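Sugar fermentation stimulation protein homolog (Pyrococcus furiosus, PDB 4DA2) probably binds DNA and pairs an OB fold with a PD-(D/E)xK nuclease-type domain that holds two calcium ions here. Local coordinates at residues A[110-114]-A[115-119]; A[120-124]-A[125-129]; A[192-195]-A[196-200]; A[76-80]-A[81-85]. The protein carries 1 engineered substitution. All blocks are in the same frame, centred on the assembly; numbering follows the deposited sequence.

Contact 1: A[110-114]-A[115-119]; sequences PRVGE and SRLDY. With CA (calcium ion), chain C; CA (calcium ion), chain D.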
# COMPACT_ATOMS: atom_id res chain seq x y z
N PRO A 110 -13.07 8.45 -6.43
CA PRO A 110 -13.91 8.93 -7.52
C PRO A 110 -13.98 7.91 -8.65
O PRO A 110 -13.01 7.17 -8.90
CB PRO A 110 -13.16 10.17 -8.02
CG PRO A 110 -11.75 9.94 -7.62
CD PRO A 110 -11.86 9.28 -6.30
N ARG A 111 -15.13 7.85 -9.31
CA ARG A 111 -15.27 7.04 -10.50
C ARG A 111 -14.42 7.59 -11.65
O ARG A 111 -14.40 8.80 -11.89
CB ARG A 111 -16.73 6.98 -10.95
CG ARG A 111 -17.63 6.11 -10.13
CD ARG A 111 -19.00 6.07 -10.82
NE ARG A 111 -19.95 5.14 -10.22
CZ ARG A 111 -20.01 3.84 -10.49
NH1 ARG A 111 -19.16 3.28 -11.35
NH2 ARG A 111 -20.93 3.09 -9.90
N VAL A 112 -13.70 6.70 -12.32
CA VAL A 112 -12.91 7.01 -13.49
C VAL A 112 -13.11 5.85 -14.46
O VAL A 112 -12.73 4.70 -14.15
CB VAL A 112 -11.38 7.10 -13.18
CG1 VAL A 112 -10.60 7.41 -14.43
CG2 VAL A 112 -11.09 8.12 -12.09
N GLY A 113 -13.68 6.15 -15.62
CA GLY A 113 -13.99 5.12 -16.62
C GLY A 113 -14.87 4.03 -16.03
O GLY A 113 -15.95 4.32 -15.50
N GLU A 114 -14.42 2.79 -16.10
CA GLU A 114 -15.18 1.65 -15.59
C GLU A 114 -14.91 1.33 -14.13
O GLU A 114 -15.51 0.41 -13.57
CB GLU A 114 -14.87 0.40 -16.41
CG GLU A 114 -15.24 0.45 -17.87
CD GLU A 114 -14.63 -0.71 -18.63
OE1 GLU A 114 -14.03 -1.61 -18.00
OE2 GLU A 114 -14.75 -0.71 -19.87
N SER A 115 -14.02 2.10 -13.50
CA SER A 115 -13.52 1.75 -12.19
C SER A 115 -13.57 2.95 -11.22
O SER A 115 -14.30 3.92 -11.45
CB SER A 115 -12.08 1.21 -12.35
OG SER A 115 -11.64 0.56 -11.19
N ARG A 116 -12.80 2.87 -10.14
CA ARG A 116 -12.61 4.00 -9.22
C ARG A 116 -11.13 4.06 -8.89
O ARG A 116 -10.50 3.01 -8.68
CB ARG A 116 -13.37 3.78 -7.89
CG ARG A 116 -14.91 3.84 -8.03
CD ARG A 116 -15.60 3.62 -6.72
NE ARG A 116 -16.92 4.24 -6.72
CZ ARG A 116 -18.07 3.60 -6.88
NH1 ARG A 116 -18.10 2.28 -7.06
NH2 ARG A 116 -19.20 4.29 -6.87
N LEU A 117 -10.56 5.26 -8.86
CA LEU A 117 -9.17 5.42 -8.42
C LEU A 117 -9.16 6.02 -7.02
O LEU A 117 -10.14 6.64 -6.60
CB LEU A 117 -8.40 6.30 -9.38
CG LEU A 117 -8.25 5.77 -10.81
CD1 LEU A 117 -7.55 6.82 -11.70
CD2 LEU A 117 -7.49 4.44 -10.81
N ASP A 118 -8.04 5.87 -6.30
CA ASP A 118 -8.02 6.22 -4.88
C ASP A 118 -8.34 7.67 -4.57
O ASP A 118 -9.16 7.93 -3.68
CB ASP A 118 -6.67 5.89 -4.25
CG ASP A 118 -6.45 4.42 -4.14
OD1 ASP A 118 -7.43 3.65 -4.05
OD2 ASP A 118 -5.26 4.00 -4.11
N TYR A 119 -7.68 8.60 -5.28
CA TYR A 119 -7.79 10.04 -4.95
C TYR A 119 -7.91 10.96 -6.15
O TYR A 119 -7.26 10.74 -7.17
CB TYR A 119 -6.59 10.52 -4.11
CG TYR A 119 -6.25 9.65 -2.90
CD1 TYR A 119 -7.05 9.68 -1.76
CD2 TYR A 119 -5.15 8.81 -2.91
CE1 TYR A 119 -6.76 8.89 -0.65
CE2 TYR A 119 -4.83 8.00 -1.80
CZ TYR A 119 -5.64 8.06 -0.67
OH TYR A 119 -5.37 7.26 0.43
CA CA C . -5.40 1.65 -4.12
CA CA D . -9.31 2.33 -4.19
O HOH W 1 -16.75 4.09 -12.84
O HOH W 2 -8.88 2.59 -6.62
O HOH W 3 -5.04 -0.61 -4.91
O HOH W 4 -7.73 0.49 -4.14
O HOH W 5 -5.52 2.27 -1.74
O HOH W 6 -10.83 0.58 -5.37

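Contact 2: A[120-124]-A[125-129]; sequences LIECS and KGEIF. Engineered in segment 120-124: I121 (natural residue Leu).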
# COMPACT_ATOMS: atom_id res chain seq x y z
N LEU A 120 -8.73 12.00 -5.98
CA LEU A 120 -8.61 13.20 -6.79
C LEU A 120 -8.03 14.24 -5.86
O LEU A 120 -8.56 14.49 -4.78
CB LEU A 120 -9.96 13.68 -7.33
CG LEU A 120 -9.86 14.95 -8.16
CD1 LEU A 120 -8.96 14.73 -9.38
CD2 LEU A 120 -11.25 15.46 -8.60
N ILE A 121 -6.91 14.79 -6.31
CA ILE A 121 -6.14 15.78 -5.55
C ILE A 121 -6.17 17.11 -6.30
O ILE A 121 -6.04 17.15 -7.52
CB ILE A 121 -4.72 15.26 -5.31
CG1 ILE A 121 -4.78 14.17 -4.24
CG2 ILE A 121 -3.74 16.37 -4.84
CD1 ILE A 121 -3.51 13.36 -4.10
N GLU A 122 -6.38 18.19 -5.55
CA GLU A 122 -6.45 19.51 -6.15
C GLU A 122 -5.22 20.32 -5.79
O GLU A 122 -4.85 20.42 -4.61
CB GLU A 122 -7.73 20.24 -5.73
CG GLU A 122 -7.89 21.62 -6.41
CD GLU A 122 -9.17 22.36 -6.00
OE1 GLU A 122 -10.03 21.77 -5.32
OE2 GLU A 122 -9.30 23.53 -6.40
N CYS A 123 -4.59 20.87 -6.83
CA CYS A 123 -3.40 21.72 -6.66
C CYS A 123 -3.70 23.15 -7.13
O CYS A 123 -4.82 23.43 -7.61
CB CYS A 123 -2.24 21.16 -7.48
SG CYS A 123 -1.77 19.47 -7.01
N SER A 124 -2.72 24.04 -7.02
CA SER A 124 -2.86 25.42 -7.50
C SER A 124 -3.21 25.51 -8.98
O SER A 124 -4.11 26.27 -9.36
CB SER A 124 -1.60 26.22 -7.24
OG SER A 124 -1.51 26.59 -5.89
N LYS A 125 -2.52 24.74 -9.81
CA LYS A 125 -2.67 24.89 -11.24
C LYS A 125 -3.59 23.87 -11.90
O LYS A 125 -3.82 23.92 -13.11
CB LYS A 125 -1.29 24.92 -11.91
CG LYS A 125 -0.45 26.13 -11.51
CD LYS A 125 0.98 26.02 -12.03
CE LYS A 125 1.88 27.03 -11.33
NZ LYS A 125 3.26 27.03 -11.88
N GLY A 126 -4.11 22.93 -11.11
CA GLY A 126 -4.99 21.89 -11.65
C GLY A 126 -5.23 20.71 -10.72
O GLY A 126 -4.87 20.75 -9.54
N GLU A 127 -5.85 19.67 -11.26
CA GLU A 127 -6.16 18.46 -10.50
C GLU A 127 -5.32 17.29 -10.95
O GLU A 127 -4.78 17.30 -12.07
CB GLU A 127 -7.63 18.10 -10.66
CG GLU A 127 -8.60 19.08 -10.04
CD GLU A 127 -10.03 18.75 -10.42
OE1 GLU A 127 -10.21 17.95 -11.37
OE2 GLU A 127 -10.96 19.27 -9.76
N ILE A 128 -5.18 16.29 -10.08
CA ILE A 128 -4.47 15.06 -10.40
C ILE A 128 -5.17 13.86 -9.76
O ILE A 128 -5.56 13.89 -8.58
CB ILE A 128 -2.94 15.12 -10.01
CG1 ILE A 128 -2.19 13.85 -10.44
CG2 ILE A 128 -2.77 15.43 -8.50
CD1 ILE A 128 -0.65 13.89 -10.24
N PHE A 129 -5.36 12.82 -10.57
CA PHE A 129 -5.84 11.53 -10.05
C PHE A 129 -4.66 10.70 -9.58
O PHE A 129 -3.66 10.55 -10.31
CB PHE A 129 -6.60 10.78 -11.16
CG PHE A 129 -7.92 11.38 -11.48
CD1 PHE A 129 -9.04 11.09 -10.69
CD2 PHE A 129 -8.05 12.29 -12.54
CE1 PHE A 129 -10.31 11.66 -10.99
CE2 PHE A 129 -9.30 12.88 -12.84
CZ PHE A 129 -10.42 12.57 -12.06

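Contact 3: A[192-195]-A[196-200]; sequences PKIA and ELLKE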
# COMPACT_ATOMS: atom_id res chain seq x y z
N PRO A 192 2.39 -10.47 -15.58
CA PRO A 192 3.11 -9.97 -16.76
C PRO A 192 2.33 -8.87 -17.50
O PRO A 192 2.95 -7.99 -18.07
CB PRO A 192 3.24 -11.22 -17.64
CG PRO A 192 3.23 -12.34 -16.66
CD PRO A 192 2.22 -11.93 -15.63
N LYS A 193 1.00 -8.92 -17.48
CA LYS A 193 0.17 -7.88 -18.11
C LYS A 193 0.38 -6.51 -17.41
O LYS A 193 0.49 -5.45 -18.07
CB LYS A 193 -1.31 -8.27 -18.09
CG LYS A 193 -1.63 -9.60 -18.81
CD LYS A 193 -3.12 -9.93 -18.77
CE LYS A 193 -3.41 -11.27 -19.47
NZ LYS A 193 -4.84 -11.64 -19.32
N ILE A 194 0.45 -6.56 -16.08
CA ILE A 194 0.68 -5.36 -15.28
C ILE A 194 2.07 -4.78 -15.55
O ILE A 194 2.22 -3.57 -15.71
CB ILE A 194 0.46 -5.58 -13.76
CG1 ILE A 194 -1.03 -5.55 -13.44
CG2 ILE A 194 1.15 -4.44 -12.95
CD1 ILE A 194 -1.31 -5.82 -11.98
N ALA A 195 3.08 -5.64 -15.60
CA ALA A 195 4.43 -5.14 -15.94
C ALA A 195 4.44 -4.43 -17.32
O ALA A 195 5.00 -3.34 -17.46
CB ALA A 195 5.46 -6.24 -15.86
N GLU A 196 3.77 -5.04 -18.31
CA GLU A 196 3.64 -4.43 -19.65
C GLU A 196 2.86 -3.11 -19.60
O GLU A 196 3.28 -2.12 -20.21
CB GLU A 196 3.01 -5.43 -20.64
CG GLU A 196 2.77 -4.87 -22.05
CD GLU A 196 4.03 -4.60 -22.86
OE1 GLU A 196 5.16 -4.74 -22.33
OE2 GLU A 196 3.89 -4.23 -24.04
N LEU A 197 1.74 -3.11 -18.89
CA LEU A 197 0.90 -1.92 -18.71
C LEU A 197 1.65 -0.77 -18.00
O LEU A 197 1.42 0.37 -18.32
CB LEU A 197 -0.39 -2.27 -17.94
CG LEU A 197 -1.53 -2.99 -18.71
CD1 LEU A 197 -2.62 -3.41 -17.70
CD2 LEU A 197 -2.09 -2.09 -19.81
N LEU A 198 2.50 -1.08 -17.03
CA LEU A 198 3.27 -0.01 -16.33
C LEU A 198 4.27 0.71 -17.27
O LEU A 198 4.50 1.93 -17.16
CB LEU A 198 3.96 -0.55 -15.05
CG LEU A 198 2.98 -0.87 -13.90
CD1 LEU A 198 3.69 -1.68 -12.82
CD2 LEU A 198 2.34 0.40 -13.31
N LYS A 199 4.86 -0.06 -18.18
CA LYS A 199 5.72 0.50 -19.24
C LYS A 199 4.93 1.43 -20.13
O LYS A 199 5.39 2.52 -20.44
CB LYS A 199 6.35 -0.62 -20.10
CG LYS A 199 7.42 -1.44 -19.36
CD LYS A 199 8.17 -2.41 -20.30
CE LYS A 199 9.11 -3.31 -19.50
NZ LYS A 199 8.37 -4.45 -18.87
N GLU A 200 3.73 1.00 -20.52
CA GLU A 200 2.83 1.78 -21.34
C GLU A 200 2.41 3.06 -20.61
O GLU A 200 2.36 4.14 -21.23
CB GLU A 200 1.58 0.96 -21.73
CG GLU A 200 0.63 1.70 -22.67
CD GLU A 200 -0.54 0.85 -23.15
OE1 GLU A 200 -0.59 -0.35 -22.82
OE2 GLU A 200 -1.42 1.39 -23.86
O HOH W 7 7.42 -3.36 -16.05

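Contact 4: A[76-80]-A[81-85]; sequences IAIID and TRLQG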
# COMPACT_ATOMS: atom_id res chain seq x y z
N ILE A 76 8.29 -3.62 11.44
CA ILE A 76 7.00 -4.18 11.00
C ILE A 76 6.70 -3.80 9.54
O ILE A 76 6.70 -2.61 9.22
CB ILE A 76 5.86 -3.70 11.89
CG1 ILE A 76 6.09 -4.20 13.34
CG2 ILE A 76 4.52 -4.23 11.35
CD1 ILE A 76 5.25 -3.47 14.42
N ALA A 77 6.44 -4.81 8.69
CA ALA A 77 5.95 -4.56 7.31
C ALA A 77 4.45 -4.30 7.42
O ALA A 77 3.73 -5.05 8.08
CB ALA A 77 6.19 -5.78 6.46
N ILE A 78 3.96 -3.24 6.78
CA ILE A 78 2.54 -2.90 6.89
C ILE A 78 1.83 -3.53 5.70
O ILE A 78 2.01 -3.08 4.54
CB ILE A 78 2.30 -1.37 6.93
CG1 ILE A 78 3.02 -0.74 8.15
CG2 ILE A 78 0.78 -1.11 6.94
CD1 ILE A 78 3.06 0.82 8.17
N ILE A 79 1.00 -4.51 5.98
CA ILE A 79 0.16 -5.12 4.93
C ILE A 79 -1.21 -4.50 4.74
O ILE A 79 -1.81 -4.68 3.67
CB ILE A 79 -0.00 -6.64 5.15
CG1 ILE A 79 -0.82 -6.95 6.40
CG2 ILE A 79 1.38 -7.31 5.14
CD1 ILE A 79 -1.74 -8.17 6.25
N ASP A 80 -1.71 -3.76 5.74
CA ASP A 80 -3.06 -3.22 5.70
C ASP A 80 -3.11 -2.03 4.74
O ASP A 80 -2.42 -1.02 4.94
CB ASP A 80 -3.53 -2.79 7.10
CG ASP A 80 -5.00 -2.35 7.13
OD1 ASP A 80 -5.88 -3.19 7.42
OD2 ASP A 80 -5.27 -1.16 6.87
N THR A 81 -3.92 -2.15 3.70
CA THR A 81 -3.97 -1.09 2.67
C THR A 81 -4.64 0.20 3.17
O THR A 81 -4.32 1.29 2.67
CB THR A 81 -4.60 -1.57 1.35
OG1 THR A 81 -5.98 -1.92 1.57
CG2 THR A 81 -3.82 -2.76 0.79
N ARG A 82 -5.55 0.07 4.14
CA ARG A 82 -6.15 1.23 4.79
C ARG A 82 -5.12 2.06 5.56
O ARG A 82 -5.12 3.30 5.43
CB ARG A 82 -7.30 0.85 5.72
CG ARG A 82 -8.55 0.37 5.04
CD ARG A 82 -9.54 -0.09 6.10
NE ARG A 82 -10.83 -0.49 5.54
CZ ARG A 82 -11.71 -1.25 6.17
NH1 ARG A 82 -11.45 -1.72 7.39
NH2 ARG A 82 -12.87 -1.55 5.59
N LEU A 83 -4.24 1.39 6.31
CA LEU A 83 -3.20 2.05 7.05
C LEU A 83 -2.21 2.68 6.06
O LEU A 83 -1.80 3.82 6.25
CB LEU A 83 -2.46 1.07 7.98
CG LEU A 83 -1.38 1.66 8.88
CD1 LEU A 83 -1.79 2.97 9.57
CD2 LEU A 83 -0.92 0.62 9.94
N GLN A 84 -1.81 1.92 5.04
CA GLN A 84 -0.94 2.47 3.97
C GLN A 84 -1.55 3.76 3.41
O GLN A 84 -0.85 4.77 3.27
CB GLN A 84 -0.75 1.45 2.85
CG GLN A 84 0.15 0.28 3.21
CD GLN A 84 0.26 -0.69 2.02
OE1 GLN A 84 -0.11 -0.34 0.90
NE2 GLN A 84 0.79 -1.87 2.25
N GLY A 85 -2.85 3.72 3.11
CA GLY A 85 -3.55 4.89 2.61
C GLY A 85 -3.53 6.05 3.61
O GLY A 85 -3.34 7.19 3.22
O HOH W 8 -8.40 -2.75 7.62

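Contact 1: A[110-114]-A[115-119]
The guanidinium groups of R111 and R116 meet face against face at a slant, their planes 44° apart. R116 CZ sits over one face of the R111 group, offset toward its rim, and R111 NE comes within 3.5 Å of R116 NH2. These are like charges close together. At the R111 edge, in plane, a water accepts from NH1 and donates to G113 O and S115 O. It ties the arginine to the turn. CG of each arginine stands beside its own backbone N (chi1 -75° and -69°) and each chain runs extended to NE, which brings the two ends together.

Both arginines leave one face of a tight beta hairpin. V112 and S115 form its hydrogen-bonded pair and close a type II' beta turn over G113 and E114. V112 N gives its hydrogen to S115 O at 3.0 Å. L117 N reaches P110 O at 3.1 Å. V112 leaves the other face with S115, and its CG2 packs on CD1 of L117, just past the strand pairing, at 3.8 Å.

Next along the chain, D118 bridges both calcium ions. OD1 lies 2.3 Å from one calcium; the other is held by both oxygens, OD2 at 2.4 Å and OD1 at a longer 2.9 Å. E109, E131 and T132 also bind the calcium ions. V112 and L117 face helix 151-165, touching E159, L163 and L160. P110 and V112 rest on F129 of strand 127-139, and Y119 OH bonds to E89 of helix 81-93.

Contact 2: A[120-124]-A[125-129]
L120 CD1 sits over the centre of the F129 ring, a CH-pi contact across an antiparallel beta hairpin. The methyl carbon is 3.6 Å from the ring centroid and 9° off the ring normal. CG of L120 is anti to the backbone N (chi1 179°), and chi2 of 60° turns CD1 to the ring. The same methyl touches E127 CB at 3.8 Å, while CD2 lies against the E127 carboxylate. L120, E122, E127 and F129 lie on one face of the hairpin.

On the other face I121, an engineered residue, lies side by side with I128, both pointing the same way. I121 CB meets I128 CG2 at 3.7 Å. This I128 methyl stands between its own backbone N and carbonyl carbon, on the side of I121.

The backbone sets these pairs. I121 and I128 form the hydrogen-bonded pair, with I121 N to I128 O and I128 N to I121 O both 2.8 Å. L120 with F129 and E122 with E127 are the flanking non-hydrogen-bonded pairs. Residues 123 to 126 form the connecting loop.

Further out, strand 104-108 flanks strand 115-122, and its I106 touches L120, E122 and E127. Strand 169-176 lies along F129 and I128 on the other edge. The hairpin is therefore part of the large sheet of the nuclease-type domain. C123 is held to C103 by a disulfide, which ties the loop end to the start of strand 104-108. Beside it, C123 N donates to G126 O at 2.7 Å.

Contact 3: A[192-195]-A[196-200]
K193 O accepts from L197 N at 2.8 Å, and I194 O accepts from L198 N at 2.8 Å. These are i to i+4 bonds of the first turns of alpha-helix 192-204. E196 N to P192 O is longer, at 3.1 Å. The last bond of the set, K199 N to A195 O, is weak at 3.4 Å. A195 O has a second partner. A water donates to it at 2.8 Å and accepts from K199 NZ, so the carbonyl is shared between the helix bond and the solvent side. The K199 chain runs out extended and bends only at its last torsion (chi4 80°), which brings NZ within reach of the water, at 3.2 Å.

The packing follows the helix repeat. I194 and L198 lie side by side and point the same way, one turn apart. L197 CG leans close over K193 O, one turn back.

The buried side of the helix joins two neighbours. I194 and L197 rest on I157 of helix 151-165, and I194 also touches Q154. A195 and L198 meet P186 of strand 183-186. At the start of the helix, D191 OD1 accepts from I194 N. Further along, E200 makes a salt bridge with R165. P192, K193 and E196 are exposed. Between the two buried branched residues, the touching atoms are I194 CG2 and L198 CD1, at 3.8 Å.

Contact 4: A[76-80]-A[81-85]
D80 OD2 takes the hydrogen of L83 N at 2.8 Å, using the lone pair that points away from OD1. This is a helix N-cap: D80 stands right before helix 81-93 and its side chain caps the first turn. With chi1 at -174°, the carboxylate swings away from the D80 amide and over the first turn. R82 CB packs close to OD2 as well. The other oxygen, OD1, accepts from a water at 2.6 Å. That water also reaches R82 NH1, weakly, and T38 OG1 lies near OD1 in a weak bond. D80 is buried, and the N-terminal end of the helix would probably favour its negative charge.

The D80 carbonyl starts the helix bonding. Q84 N donates to D80 O at 3.0 Å, almost straight at 172°. The Q84 side chain reaches out extended to the strand. NE2 donates to I78 O at 2.9 Å, and that oxygen lies in the plane of the amide. S134 OG is a second partner of NE2, so both strand 75-78 and strand 127-139 hold this amide.

Beneath the polar bonds, I78 and L83 cross at about a right angle, with I78 CG2 3.9 Å from L83 CD2. Both also touch I221 of strand 220-229. I79 O accepts from N39 ND2. The arrangement is a capped strand-to-helix junction, and it lies near where the chain passes from the OB-fold part to the PD-(D/E)xK part.

Overall arrangement
Contacts 1 and 2 are consecutive hairpins that share strand 115-122 in the large sheet. They touch, for V112 of contact 1 packs on F129 of contact 2. Contact 1 carries arginines on one face and D118 of the calcium sites; contact 2 pairs apolar residues beside two glutamates, with a disulfide near its loop. Contact 4 is the most buried and lies nearest the centre of the chain; its chemistry is a side-chain cap and a buried amide. It meets contact 1 where Y119 nears G85. Contact 3 is a half-buried helix apart from the others, its nearest atoms at least about 11 Å away from any of them.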